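Local coordinates for prophenoloxidase b (Marsupenaeus japonicus, PDB 3WKY), which is the hemolymph zymogen of a type 3 copper phenoloxidase, a family that probably hydroxylates monophenols and oxidises o-diphenols once activated, at residues A[184-189]-A[238-243]; A[233-238]-A[524-529]. All blocks are in the same frame, centred on the assembly; numbering follows the deposited sequence.

Interaction 1: A[184-189]-A[238-243]; sequences HRVSYW and LSLNLK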
ATOM      1  N   HIS A 184      14.611 -24.367  -6.787  1.00 17.87           N
ATOM      2  CA  HIS A 184      14.580 -25.756  -7.237  1.00 18.89           C
ATOM      3  C   HIS A 184      15.986 -26.314  -7.488  1.00 20.01           C
ATOM      4  O   HIS A 184      16.160 -27.535  -7.487  1.00 20.43           O
ATOM      5  CB  HIS A 184      13.691 -25.927  -8.475  1.00 21.18           C
ATOM      6  CG  HIS A 184      13.423 -27.355  -8.825  1.00 24.75           C
ATOM      7  ND1 HIS A 184      14.070 -27.999  -9.858  1.00 30.55           N
ATOM      8  CD2 HIS A 184      12.600 -28.274  -8.263  1.00 25.03           C
ATOM      9  CE1 HIS A 184      13.645 -29.250  -9.927  1.00 30.60           C
ATOM     10  NE2 HIS A 184      12.757 -29.444  -8.971  1.00 28.49           N
ATOM     11  N   ARG A 185      16.975 -25.434  -7.680  1.00 18.02           N
ATOM     12  CA  ARG A 185      18.362 -25.863  -7.910  1.00 19.68           C
ATOM     13  C   ARG A 185      18.912 -26.672  -6.735  1.00 22.02           C
ATOM     14  O   ARG A 185      19.853 -27.456  -6.903  1.00 19.97           O
ATOM     15  CB  ARG A 185      19.314 -24.679  -8.214  1.00 21.74           C
ATOM     16  CG  ARG A 185      19.087 -23.961  -9.575  1.00 24.38           C
ATOM     17  CD  ARG A 185      20.418 -23.528 -10.267  1.00 20.78           C
ATOM     18  NE  ARG A 185      21.215 -22.513  -9.552  1.00 25.55           N
ATOM     19  CZ  ARG A 185      20.951 -21.204  -9.531  1.00 26.11           C
ATOM     20  NH1 ARG A 185      19.878 -20.695 -10.155  1.00 23.65           N
ATOM     21  NH2 ARG A 185      21.753 -20.389  -8.864  1.00 25.97           N
ATOM     22  N   VAL A 186      18.338 -26.485  -5.550  1.00 17.10           N
ATOM     23  CA  VAL A 186      18.831 -27.188  -4.363  1.00 17.88           C
ATOM     24  C   VAL A 186      17.788 -28.190  -3.836  1.00 18.10           C
ATOM     25  O   VAL A 186      17.909 -28.737  -2.738  1.00 17.62           O
ATOM     26  CB  VAL A 186      19.441 -26.178  -3.307  1.00 22.65           C
ATOM     27  CG1 VAL A 186      18.425 -25.178  -2.813  1.00 19.09           C
ATOM     28  CG2 VAL A 186      20.160 -26.877  -2.145  1.00 22.32           C
ATOM     29  N   SER A 187      16.782 -28.476  -4.658  1.00 16.46           N
ATOM     30  CA  SER A 187      15.755 -29.431  -4.263  0.51 17.23           C
ATOM     31  C   SER A 187      16.313 -30.850  -4.079  1.00 19.58           C
ATOM     32  O   SER A 187      15.813 -31.600  -3.247  1.00 19.24           O
ATOM     33  CB  SER A 187      14.567 -29.429  -5.237  0.51 20.49           C
ATOM     34  OG  SER A 187      14.901 -30.024  -6.475  0.51 23.05           O
ATOM     35  N   TYR A 188      17.355 -31.218  -4.830  1.00 20.61           N
ATOM     36  CA  TYR A 188      17.943 -32.556  -4.650  1.00 26.42           C
ATOM     37  C   TYR A 188      18.407 -32.775  -3.205  1.00 25.57           C
ATOM     38  O   TYR A 188      18.360 -33.893  -2.681  1.00 22.89           O
ATOM     39  CB  TYR A 188      19.119 -32.803  -5.613  1.00 23.53           C
ATOM     40  CG  TYR A 188      20.319 -31.970  -5.271  1.00 20.07           C
ATOM     41  CD1 TYR A 188      20.451 -30.689  -5.776  1.00 19.86           C
ATOM     42  CD2 TYR A 188      21.318 -32.454  -4.423  1.00 19.05           C
ATOM     43  CE1 TYR A 188      21.525 -29.915  -5.454  1.00 20.09           C
ATOM     44  CE2 TYR A 188      22.405 -31.680  -4.101  1.00 19.87           C
ATOM     45  CZ  TYR A 188      22.501 -30.413  -4.623  1.00 27.34           C
ATOM     46  OH  TYR A 188      23.570 -29.620  -4.311  1.00 24.91           O
ATOM     47  N   TRP A 189      18.854 -31.698  -2.564  1.00 17.63           N
ATOM     48  CA  TRP A 189      19.411 -31.773  -1.221  1.00 16.57           C
ATOM     49  C   TRP A 189      18.284 -31.708  -0.196  1.00 18.30           C
ATOM     50  O   TRP A 189      18.212 -32.548   0.704  1.00 16.92           O
ATOM     51  CB  TRP A 189      20.416 -30.634  -1.036  1.00 15.47           C
ATOM     52  CG  TRP A 189      21.444 -30.765   0.081  1.00 16.37           C
ATOM     53  CD1 TRP A 189      22.690 -31.338  -0.007  1.00 16.72           C
ATOM     54  CD2 TRP A 189      21.336 -30.249   1.420  1.00 17.53           C
ATOM     55  NE1 TRP A 189      23.353 -31.219   1.201  1.00 15.32           N
ATOM     56  CE2 TRP A 189      22.542 -30.563   2.094  1.00 18.38           C
ATOM     57  CE3 TRP A 189      20.335 -29.552   2.116  1.00 13.65           C
ATOM     58  CZ2 TRP A 189      22.771 -30.211   3.434  1.00 14.37           C
ATOM     59  CZ3 TRP A 189      20.557 -29.207   3.440  1.00 14.48           C
ATOM     60  CH2 TRP A 189      21.772 -29.521   4.081  1.00 16.48           C
ATOM     61  N   LEU A 238      25.755 -21.787  -1.737  1.00 15.16           N
ATOM     62  CA  LEU A 238      26.946 -21.136  -2.297  1.00 19.18           C
ATOM     63  C   LEU A 238      27.548 -21.970  -3.435  1.00 20.71           C
ATOM     64  O   LEU A 238      27.994 -21.416  -4.450  1.00 19.80           O
ATOM     65  CB  LEU A 238      27.993 -20.844  -1.206  1.00 18.40           C
ATOM     66  CG  LEU A 238      27.588 -19.766  -0.186  1.00 21.89           C
ATOM     67  CD1 LEU A 238      28.541 -19.737   1.010  1.00 17.82           C
ATOM     68  CD2 LEU A 238      27.527 -18.381  -0.837  1.00 20.52           C
ATOM     69  N   SER A 239      27.544 -23.295  -3.278  1.00 17.98           N
ATOM     70  CA  SER A 239      28.046 -24.194  -4.326  1.00 18.68           C
ATOM     71  C   SER A 239      27.263 -24.062  -5.620  1.00 20.52           C
ATOM     72  O   SER A 239      27.756 -24.405  -6.691  1.00 20.50           O
ATOM     73  CB  SER A 239      27.993 -25.661  -3.877  1.00 19.16           C
ATOM     74  OG  SER A 239      28.808 -25.895  -2.741  1.00 18.70           O
ATOM     75  N   LEU A 240      26.027 -23.583  -5.516  1.00 16.60           N
ATOM     76  CA  LEU A 240      25.122 -23.539  -6.649  1.00 17.67           C
ATOM     77  C   LEU A 240      24.928 -22.111  -7.179  1.00 18.79           C
ATOM     78  O   LEU A 240      24.029 -21.859  -7.990  1.00 20.26           O
ATOM     79  CB  LEU A 240      23.770 -24.122  -6.212  1.00 14.51           C
ATOM     80  CG  LEU A 240      23.784 -25.628  -5.939  1.00 21.72           C
ATOM     81  CD1 LEU A 240      22.554 -26.056  -5.122  1.00 19.21           C
ATOM     82  CD2 LEU A 240      23.805 -26.367  -7.250  1.00 18.49           C
ATOM     83  N   ASN A 241      25.763 -21.184  -6.714  1.00 18.41           N
ATOM     84  CA  ASN A 241      25.612 -19.765  -7.059  1.00 20.22           C
ATOM     85  C   ASN A 241      24.280 -19.176  -6.602  1.00 23.63           C
ATOM     86  O   ASN A 241      23.747 -18.276  -7.243  1.00 23.40           O
ATOM     87  CB  ASN A 241      25.831 -19.523  -8.567  1.00 18.61           C
ATOM     88  CG  ASN A 241      27.299 -19.590  -8.954  1.00 32.12           C
ATOM     89  OD1 ASN A 241      28.158 -19.172  -8.189  1.00 31.16           O
ATOM     90  ND2 ASN A 241      27.592 -20.128 -10.138  1.00 23.18           N
ATOM     91  N   LEU A 242      23.748 -19.687  -5.496  1.00 18.30           N
ATOM     92  CA  LEU A 242      22.581 -19.079  -4.855  1.00 18.03           C
ATOM     93  C   LEU A 242      23.030 -18.211  -3.687  1.00 19.09           C
ATOM     94  O   LEU A 242      24.092 -18.434  -3.108  1.00 20.65           O
ATOM     95  CB  LEU A 242      21.620 -20.154  -4.339  1.00 16.61           C
ATOM     96  CG  LEU A 242      20.939 -21.032  -5.376  1.00 23.71           C
ATOM     97  CD1 LEU A 242      20.267 -22.221  -4.688  1.00 22.56           C
ATOM     98  CD2 LEU A 242      19.922 -20.225  -6.162  1.00 24.17           C
ATOM     99  N   LYS A 243      22.227 -17.221  -3.323  1.00 18.29           N
ATOM    100  CA  LYS A 243      22.524 -16.431  -2.132  1.00 18.95           C
ATOM    101  C   LYS A 243      22.144 -17.257  -0.904  1.00 15.99           C
ATOM    102  O   LYS A 243      21.214 -18.056  -0.970  1.00 18.59           O
ATOM    103  CB  LYS A 243      21.714 -15.127  -2.147  1.00 22.53           C
ATOM    104  CG  LYS A 243      22.117 -14.182  -3.283  1.00 33.22           C
ATOM    105  CD  LYS A 243      21.102 -13.065  -3.488  1.00 41.87           C
ATOM    106  CE  LYS A 243      21.395 -11.863  -2.603  1.00 59.54           C
ATOM    107  NZ  LYS A 243      21.217 -12.149  -1.148  1.00 59.37           N
TER
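Arg185 lays one face of its guanidinium group against a methyl of Leu242, with NH2 3.3 Å from CD2. The methyl sits off-centre, toward the rim of the flat group, while the edge is turned to the backbone of the facing turn. There Arg185 grips side-on with two nitrogens, both on one oxygen: NH2 gives Leu240 O the shorter and straighter bond (2.8 Å, 160° at the hydrogen), and NE adds a longer, more bent one to the same atom, at 3.3 Å. Bends at chi2 (-142°) and chi3 bring this edge round to the carbonyl, which lies close to the guanidinium plane.

That carbonyl belongs to the end of helix 218-239, closed by a Schellman motif: Asn241, with positive phi, is the C-prime residue, and Leu242 N returns to Arg237 O while Asn241 N bonds Leu238 O. A cation beside this C-terminus would probably be stabilised by the helix dipole. An alanine in place of Arg185 removes both donors, which would probably leave Leu240 O short of partners and Leu242 CD2 without the flat face that covers it.

The apolar half centres on Leu240 CD1, which packs between Val186 and Tyr188. It meets Val186 CB at 3.6 Å, crossing that side chain at a slant, and comes in at the ring edge of Tyr188, where CE1 is 4.0 Å away. Val186, the N-cap residue of helix 187-190, also turns CG1 to Leu242 CD1 (4.0 Å). The Tyr188 hydroxyl has its polar partner in Glu236. A second subunit also reaches this turn: Asn241 ND2 bonds Asp309 O of that subunit, and Asp309 also makes a long, weak ion pair with Arg185 NH2.

Interaction 2: A[233-238]-A[524-529]; sequences YNMERL and LRYWTE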
ATOM      1  N   TYR A 233      23.245 -26.324   4.537  1.00 16.06           N
ATOM      2  CA  TYR A 233      22.370 -25.898   3.464  1.00 13.31           C
ATOM      3  C   TYR A 233      22.963 -24.696   2.749  1.00 13.07           C
ATOM      4  O   TYR A 233      22.996 -24.651   1.515  1.00 16.18           O
ATOM      5  CB  TYR A 233      21.022 -25.530   4.046  1.00 10.19           C
ATOM      6  CG  TYR A 233      19.969 -25.090   3.050  1.00 12.80           C
ATOM      7  CD1 TYR A 233      19.518 -25.948   2.044  1.00 14.46           C
ATOM      8  CD2 TYR A 233      19.386 -23.828   3.156  1.00 14.73           C
ATOM      9  CE1 TYR A 233      18.501 -25.551   1.155  1.00 16.23           C
ATOM     10  CE2 TYR A 233      18.379 -23.419   2.269  1.00 12.70           C
ATOM     11  CZ  TYR A 233      17.943 -24.289   1.279  1.00 16.75           C
ATOM     12  OH  TYR A 233      16.937 -23.895   0.416  1.00 16.06           O
ATOM     13  N   ASN A 234      23.430 -23.717   3.523  1.00 14.09           N
ATOM     14  CA  ASN A 234      24.053 -22.550   2.914  1.00 15.56           C
ATOM     15  C   ASN A 234      25.303 -22.884   2.113  1.00 14.69           C
ATOM     16  O   ASN A 234      25.590 -22.234   1.116  1.00 16.60           O
ATOM     17  CB  ASN A 234      24.383 -21.486   3.956  1.00 12.20           C
ATOM     18  CG  ASN A 234      23.216 -20.557   4.229  1.00 14.59           C
ATOM     19  OD1 ASN A 234      22.334 -20.366   3.371  1.00 16.52           O
ATOM     20  ND2 ASN A 234      23.210 -19.950   5.420  1.00 15.83           N
ATOM     21  N   MET A 235      26.070 -23.885   2.551  1.00 14.57           N
ATOM     22  CA  MET A 235      27.237 -24.262   1.779  1.00 16.03           C
ATOM     23  C   MET A 235      26.817 -24.861   0.452  1.00 15.87           C
ATOM     24  O   MET A 235      27.476 -24.672  -0.572  1.00 17.56           O
ATOM     25  CB  MET A 235      28.116 -25.238   2.570  1.00 19.29           C
ATOM     26  CG  MET A 235      28.534 -24.661   3.892  1.00 16.12           C
ATOM     27  SD  MET A 235      29.736 -25.683   4.772  1.00 17.98           S
ATOM     28  CE  MET A 235      29.444 -25.011   6.395  1.00 17.30           C
ATOM     29  N   GLU A 236      25.697 -25.570   0.466  1.00 16.95           N
ATOM     30  CA  GLU A 236      25.160 -26.118  -0.756  1.00 14.05           C
ATOM     31  C   GLU A 236      24.668 -24.966  -1.660  1.00 15.99           C
ATOM     32  O   GLU A 236      24.887 -24.983  -2.885  1.00 16.04           O
ATOM     33  CB  GLU A 236      24.030 -27.098  -0.407  1.00 20.15           C
ATOM     34  CG  GLU A 236      23.832 -28.229  -1.374  1.00 25.83           C
ATOM     35  CD  GLU A 236      24.933 -29.292  -1.349  1.00 19.14           C
ATOM     36  OE1 GLU A 236      25.879 -29.251  -0.511  1.00 20.66           O
ATOM     37  OE2 GLU A 236      24.838 -30.185  -2.210  1.00 22.97           O
ATOM     38  N   ARG A 237      24.023 -23.958  -1.065  1.00 17.30           N
ATOM     39  CA  ARG A 237      23.544 -22.811  -1.852  1.00 14.66           C
ATOM     40  C   ARG A 237      24.716 -22.068  -2.513  1.00 15.91           C
ATOM     41  O   ARG A 237      24.679 -21.758  -3.706  1.00 17.40           O
ATOM     42  CB  ARG A 237      22.708 -21.859  -0.988  1.00 16.70           C
ATOM     43  CG  ARG A 237      21.409 -22.506  -0.448  1.00 14.53           C
ATOM     44  CD  ARG A 237      20.618 -21.545   0.453  1.00 15.56           C
ATOM     45  NE  ARG A 237      20.041 -20.440  -0.318  1.00 15.48           N
ATOM     46  CZ  ARG A 237      18.873 -20.497  -0.961  1.00 16.45           C
ATOM     47  NH1 ARG A 237      18.144 -21.608  -0.953  1.00 14.36           N
ATOM     48  NH2 ARG A 237      18.441 -19.441  -1.643  1.00 16.73           N
ATOM     49  N   LEU A 238      25.755 -21.787  -1.737  1.00 15.16           N
ATOM     50  CA  LEU A 238      26.946 -21.136  -2.297  1.00 19.18           C
ATOM     51  C   LEU A 238      27.548 -21.970  -3.435  1.00 20.71           C
ATOM     52  O   LEU A 238      27.994 -21.416  -4.450  1.00 19.80           O
ATOM     53  CB  LEU A 238      27.993 -20.844  -1.206  1.00 18.40           C
ATOM     54  CG  LEU A 238      27.588 -19.766  -0.186  1.00 21.89           C
ATOM     55  CD1 LEU A 238      28.541 -19.737   1.010  1.00 17.82           C
ATOM     56  CD2 LEU A 238      27.527 -18.381  -0.837  1.00 20.52           C
ATOM     57  N   LEU A 524      31.092 -17.364  12.115  1.00 16.02           N
ATOM     58  CA  LEU A 524      30.327 -17.989  13.199  1.00 20.36           C
ATOM     59  C   LEU A 524      29.003 -18.582  12.715  1.00 20.10           C
ATOM     60  O   LEU A 524      28.515 -19.566  13.269  1.00 17.18           O
ATOM     61  CB  LEU A 524      30.020 -16.992  14.316  1.00 20.63           C
ATOM     62  CG  LEU A 524      31.178 -16.455  15.150  1.00 23.64           C
ATOM     63  CD1 LEU A 524      30.652 -15.481  16.196  1.00 18.25           C
ATOM     64  CD2 LEU A 524      31.936 -17.602  15.821  1.00 20.68           C
ATOM     65  N   ARG A 525      28.420 -17.995  11.677  1.00 15.61           N
ATOM     66  CA  ARG A 525      27.105 -18.456  11.235  1.00 15.87           C
ATOM     67  C   ARG A 525      27.254 -19.673  10.323  1.00 20.40           C
ATOM     68  O   ARG A 525      26.252 -20.284   9.937  1.00 19.70           O
ATOM     69  CB  ARG A 525      26.349 -17.347  10.492  1.00 18.40           C
ATOM     70  CG  ARG A 525      26.336 -15.981  11.205  1.00 17.17           C
ATOM     71  CD  ARG A 525      25.795 -16.058  12.650  1.00 16.07           C
ATOM     72  NE  ARG A 525      24.556 -16.833  12.769  1.00 16.62           N
ATOM     73  CZ  ARG A 525      23.340 -16.354  12.498  1.00 20.06           C
ATOM     74  NH1 ARG A 525      23.197 -15.108  12.054  1.00 16.68           N
ATOM     75  NH2 ARG A 525      22.269 -17.128  12.651  1.00 16.44           N
ATOM     76  N   TYR A 526      28.499 -20.009   9.974  1.00 14.90           N
ATOM     77  CA  TYR A 526      28.778 -21.081   9.009  1.00 18.46           C
ATOM     78  C   TYR A 526      29.427 -22.357   9.566  1.00 19.36           C
ATOM     79  O   TYR A 526      29.254 -23.412   8.979  1.00 18.75           O
ATOM     80  CB  TYR A 526      29.653 -20.574   7.848  1.00 17.19           C
ATOM     81  CG  TYR A 526      28.894 -19.856   6.743  1.00 20.19           C
ATOM     82  CD1 TYR A 526      28.381 -20.557   5.660  1.00 19.66           C
ATOM     83  CD2 TYR A 526      28.702 -18.477   6.781  1.00 19.07           C
ATOM     84  CE1 TYR A 526      27.684 -19.902   4.639  1.00 18.94           C
ATOM     85  CE2 TYR A 526      28.005 -17.816   5.768  1.00 22.53           C
ATOM     86  CZ  TYR A 526      27.513 -18.532   4.701  1.00 25.22           C
ATOM     87  OH  TYR A 526      26.830 -17.885   3.692  1.00 24.77           O
ATOM     88  N   TRP A 527      30.206 -22.275  10.649  1.00 19.79           N
ATOM     89  CA  TRP A 527      30.982 -23.456  11.079  1.00 20.44           C
ATOM     90  C   TRP A 527      30.114 -24.698  11.270  1.00 19.10           C
ATOM     91  O   TRP A 527      29.111 -24.643  11.979  1.00 17.83           O
ATOM     92  CB  TRP A 527      31.737 -23.185  12.380  1.00 19.60           C
ATOM     93  CG  TRP A 527      32.786 -22.139  12.234  1.00 21.15           C
ATOM     94  CD1 TRP A 527      32.793 -20.898  12.809  1.00 18.46           C
ATOM     95  CD2 TRP A 527      33.988 -22.234  11.456  1.00 18.22           C
ATOM     96  NE1 TRP A 527      33.930 -20.219  12.440  1.00 18.57           N
ATOM     97  CE2 TRP A 527      34.678 -21.013  11.610  1.00 15.43           C
ATOM     98  CE3 TRP A 527      34.549 -23.235  10.654  1.00 15.06           C
ATOM     99  CZ2 TRP A 527      35.906 -20.762  10.985  1.00 18.35           C
ATOM    100  CZ3 TRP A 527      35.763 -22.980  10.020  1.00 18.09           C
ATOM    101  CH2 TRP A 527      36.426 -21.749  10.189  1.00 17.72           C
ATOM    102  N   THR A 528      30.507 -25.805  10.641  1.00 17.88           N
ATOM    103  CA  THR A 528      29.791 -27.067  10.813  1.00 14.67           C
ATOM    104  C   THR A 528      30.755 -28.163  11.247  1.00 16.67           C
ATOM    105  O   THR A 528      31.925 -28.185  10.842  1.00 16.31           O
ATOM    106  CB  THR A 528      29.022 -27.503   9.534  1.00 17.53           C
ATOM    107  OG1 THR A 528      28.222 -28.662   9.823  1.00 18.12           O
ATOM    108  CG2 THR A 528      29.990 -27.798   8.369  1.00 15.70           C
ATOM    109  N   GLU A 529      30.259 -29.056  12.090  1.00 18.79           N
ATOM    110  CA  GLU A 529      31.100 -30.122  12.632  1.00 18.31           C
ATOM    111  C   GLU A 529      31.551 -31.092  11.546  1.00 18.11           C
ATOM    112  O   GLU A 529      30.748 -31.584  10.757  1.00 16.42           O
ATOM    113  CB  GLU A 529      30.357 -30.872  13.751  1.00 17.10           C
ATOM    114  CG  GLU A 529      31.194 -31.975  14.433  1.00 18.52           C
ATOM    115  CD  GLU A 529      30.510 -32.542  15.658  1.00 23.11           C
ATOM    116  OE1 GLU A 529      29.876 -31.756  16.414  1.00 19.78           O
ATOM    117  OE2 GLU A 529      30.603 -33.775  15.865  1.00 21.31           O
TER
HETATM  118  O   HOH W   1      25.240 -19.640   7.493  1.00 26.37           O
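Met235 reaches across to the backbone of Tyr526, its terminal methyl CE ending 3.0 Å from Tyr526 O, a close approach. The chain runs extended beyond CG (chi2 -173°, chi3 -159°), which carries CE the full length of the side chain, past the ring edge of Tyr526 and onto Thr528. There CE presses on Thr528 CG2 at 3.5 Å, tighter than a usual carbon-carbon contact, the two side chains crossing. Thr528 is rotated with OG1 anti to its own backbone N (chi1 -173°), which sets CG2 between that N and the carbonyl carbon, facing the methionine, while OG1 bonds Asn228 OD1 further back on the same helix as Met235.

The Tyr526 ring slides in beside the helix. Its CE1 meets Asn234 CB at 3.7 Å, an oblique approach. The side chains of Leu238 and Tyr526 run toward each other from opposite directions, and Leu238 CD1, also oblique to the ring, lies 3.7 Å from Tyr526 OH; Pro509 of the neighbouring strand packs on the tyrosine as well. Over the centre of one ring face sits a water, which accepts from Asn234 ND2 (2.9 Å from the water oxygen) and donates to Arg525 O (2.7 Å). Because Asn234 OD1 takes a bond from Val245 N, both ends of its amide are engaged and its rotation is fixed.

No direct polar bond joins the two segments, and the water is the polar link between them. This is a domain interface of the hemocyanin-type fold: a helix of the copper-containing domain lies against the loop leading into strand 528-534 and that strand's first residue, at the edge of the Ig-like domain's sheet within this chain.

In the fold
Both contacts are built on helix 218-239, and they share Leu238; their centres lie about 12 Å apart. Interaction 2 ties the last turns of the helix to the Ig-like domain, whereas interaction 1 ties the end of the same helix to the loop leading into helix 187-190. They also touch directly: Tyr188 OH of 184-189 lies 2.5 Å from Glu236 OE2 of 233-238, a probable hydrogen bond, and Arg237 NE reaches Lys243 O at 2.7 Å. Farther back, helix 218-239 carries His226, which lines the dicopper-oxygen site with His199 and His203 of helix 193-205, the next helix after 187-190.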